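Local coordinates for protein peptidase S8 and S53, subtilisin, kexin, sedolisin (Mycobacterium smegmatis, PDB 4KG7) that probably acts as a serine endopeptidase of the subtilisin family, the mycosin protease MycP3 of the ESX-3 type VII secretion system, at residues I133-P138 and A158-R163. Residues are numbered along the deposited sequence; the frame is centred on the assembly and turned at random.
Sequences IRQNSP and AETLAR
Q135 and L161 are the nearest CA pair across the two segments, 6.4 Å apart, just past the end of strand 129-134 and beside the middle of helix 150-170. The contact is small, 142 Å² summed over both sides, and rests on Q135, T160 and L161, all buried. CG of Q135 stands anti to the backbone N, and a bend at chi2 (-90°) brings the amide alongside the helix. There NE2 donates to OG1 of T160 over 2.9 Å. The bond is bent, with an N-H...O angle of 141°. Its acceptor lies 25° out of the amide plane. NE2 also packs against CB of L161 at 3.7 Å. A water ties the same hydroxyl to the main chain, lying 2.7 Å from OG1 of T160 and donating to O of Q135 at 2.7 Å. The T160 hydroxyl additionally bonds to the carbonyl of D157, so three partners fix its position, while D157 OD1 takes a weak second bond from NE2. The contact joins the C-terminal end of strand 129-134, part of the parallel sheet of the subtilisin fold, to helix 150-170 packed against that sheet, within the beta-alpha-beta crossover to strand 175-178. The Q135 side chain lies about 7 Å from that of D73, a predicted charge-relay residue; Q135 and L161 both touch I72 on the intervening strand 68-73, and L161 also meets L195 of helix 193-205.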
loop_
_atom_site.group_PDB
_atom_site.type_symbol
_atom_site.label_atom_id
_atom_site.label_comp_id
_atom_site.label_asym_id
_atom_site.label_seq_id
_atom_site.Cartn_x
_atom_site.Cartn_y
_atom_site.Cartn_z
ATOM N N ILE A 133 -5.025 6.420 9.013
ATOM C CA ILE A 133 -4.131 6.302 10.174
ATOM C C ILE A 133 -2.774 6.816 9.711
ATOM O O ILE A 133 -2.150 6.234 8.806
ATOM C CB ILE A 133 -3.988 4.836 10.637
ATOM C CG1 ILE A 133 -5.346 4.291 11.086
ATOM C CG2 ILE A 133 -2.987 4.720 11.778
ATOM C CD1 ILE A 133 -5.331 2.789 11.314
ATOM N N ARG A 134 -2.313 7.917 10.277
ATOM C CA ARG A 134 -0.999 8.404 9.903
ATOM C C ARG A 134 0.043 7.627 10.699
ATOM O O ARG A 134 0.226 7.826 11.884
ATOM C CB ARG A 134 -0.786 9.923 10.106
ATOM C CG ARG A 134 0.640 10.320 9.700
ATOM C CD ARG A 134 0.858 11.798 9.497
ATOM N NE ARG A 134 0.807 12.554 10.737
ATOM C CZ ARG A 134 1.078 13.847 10.821
ATOM N NH1 ARG A 134 1.487 14.515 9.752
ATOM N NH2 ARG A 134 0.977 14.465 11.995
ATOM N N GLN A 135 0.731 6.732 10.014
ATOM C CA GLN A 135 1.724 5.860 10.632
ATOM C C GLN A 135 3.140 6.337 10.443
ATOM O O GLN A 135 4.028 5.963 11.227
ATOM C CB GLN A 135 1.527 4.415 10.115
ATOM C CG GLN A 135 2.493 3.376 10.659
ATOM C CD GLN A 135 3.758 3.229 9.822
ATOM O OE1 GLN A 135 3.784 3.566 8.623
ATOM N NE2 GLN A 135 4.835 2.761 10.446
ATOM N N ASN A 136 3.375 7.153 9.424
ATOM C CA ASN A 136 4.720 7.681 9.216
ATOM C C ASN A 136 4.753 8.923 8.397
ATOM O O ASN A 136 3.785 9.266 7.721
ATOM C CB ASN A 136 5.653 6.632 8.615
ATOM C CG ASN A 136 7.113 6.768 9.131
ATOM O OD1 ASN A 136 7.575 7.797 9.746
ATOM N ND2 ASN A 136 7.869 5.691 8.888
ATOM N N SER A 137 5.858 9.641 8.496
ATOM C CA SER A 137 6.123 10.798 7.635
ATOM C C SER A 137 7.607 11.053 7.665
ATOM O O SER A 137 8.162 11.209 8.745
ATOM C CB SER A 137 5.410 12.048 8.122
ATOM O OG SER A 137 5.951 13.192 7.411
ATOM N N PRO A 138 8.247 11.115 6.488
ATOM C CA PRO A 138 9.664 11.507 6.458
ATOM C C PRO A 138 9.917 12.962 6.753
ATOM O O PRO A 138 11.102 13.371 6.823
ATOM C CB PRO A 138 10.087 11.203 5.027
ATOM C CG PRO A 138 8.867 11.184 4.238
ATOM C CD PRO A 138 7.721 10.818 5.146
ATOM N N ALA A 158 8.580 -0.317 12.380
ATOM C CA ALA A 158 7.867 -1.593 12.567
ATOM C C ALA A 158 6.986 -1.518 13.805
ATOM O O ALA A 158 5.935 -2.156 13.875
ATOM C CB ALA A 158 8.844 -2.747 12.685
ATOM N N GLU A 159 7.456 -0.801 14.818
ATOM C CA GLU A 159 6.778 -0.748 16.108
ATOM C C GLU A 159 5.452 -0.021 15.933
ATOM O O GLU A 159 4.426 -0.473 16.432
ATOM C CB GLU A 159 7.679 -0.076 17.149
ATOM C CG GLU A 159 7.190 -0.159 18.594
ATOM C CD GLU A 159 6.068 0.826 18.935
ATOM O OE1 GLU A 159 6.032 1.950 18.402
ATOM O OE2 GLU A 159 5.246 0.465 19.806
ATOM N N THR A 160 5.435 1.091 15.209
ATOM C CA THR A 160 4.170 1.775 14.971
ATOM C C THR A 160 3.319 1.047 13.937
ATOM O O THR A 160 2.084 1.040 14.059
ATOM C CB THR A 160 4.364 3.222 14.512
ATOM O OG1 THR A 160 5.175 3.232 13.333
ATOM C CG2 THR A 160 5.012 4.043 15.599
ATOM N N LEU A 161 3.956 0.408 12.948
ATOM C CA LEU A 161 3.186 -0.266 11.932
ATOM C C LEU A 161 2.336 -1.384 12.585
ATOM O O LEU A 161 1.142 -1.562 12.267
ATOM C CB LEU A 161 4.074 -0.881 10.855
ATOM C CG LEU A 161 3.295 -1.642 9.773
ATOM C CD1 LEU A 161 2.276 -0.759 9.112
ATOM C CD2 LEU A 161 4.264 -2.214 8.734
ATOM N N ALA A 162 2.953 -2.124 13.511
ATOM C CA ALA A 162 2.245 -3.247 14.135
ATOM C C ALA A 162 1.039 -2.740 14.913
ATOM O O ALA A 162 -0.045 -3.337 14.861
ATOM C CB ALA A 162 3.163 -4.000 15.054
ATOM N N ARG A 163 1.226 -1.656 15.668
ATOM C CA ARG A 163 0.102 -1.091 16.396
ATOM C C ARG A 163 -0.979 -0.602 15.436
ATOM O O ARG A 163 -2.182 -0.775 15.685
ATOM C CB ARG A 163 0.563 0.031 17.316
ATOM C CG ARG A 163 1.378 -0.485 18.494
ATOM C CD ARG A 163 1.580 0.622 19.523
ATOM N NE ARG A 163 2.638 1.557 19.167
ATOM C CZ ARG A 163 2.608 2.885 19.287
ATOM N NH1 ARG A 163 1.519 3.561 19.625
ATOM N NH2 ARG A 163 3.706 3.564 19.015
HETATM O O HOH W 1 6.312 5.616 12.667
#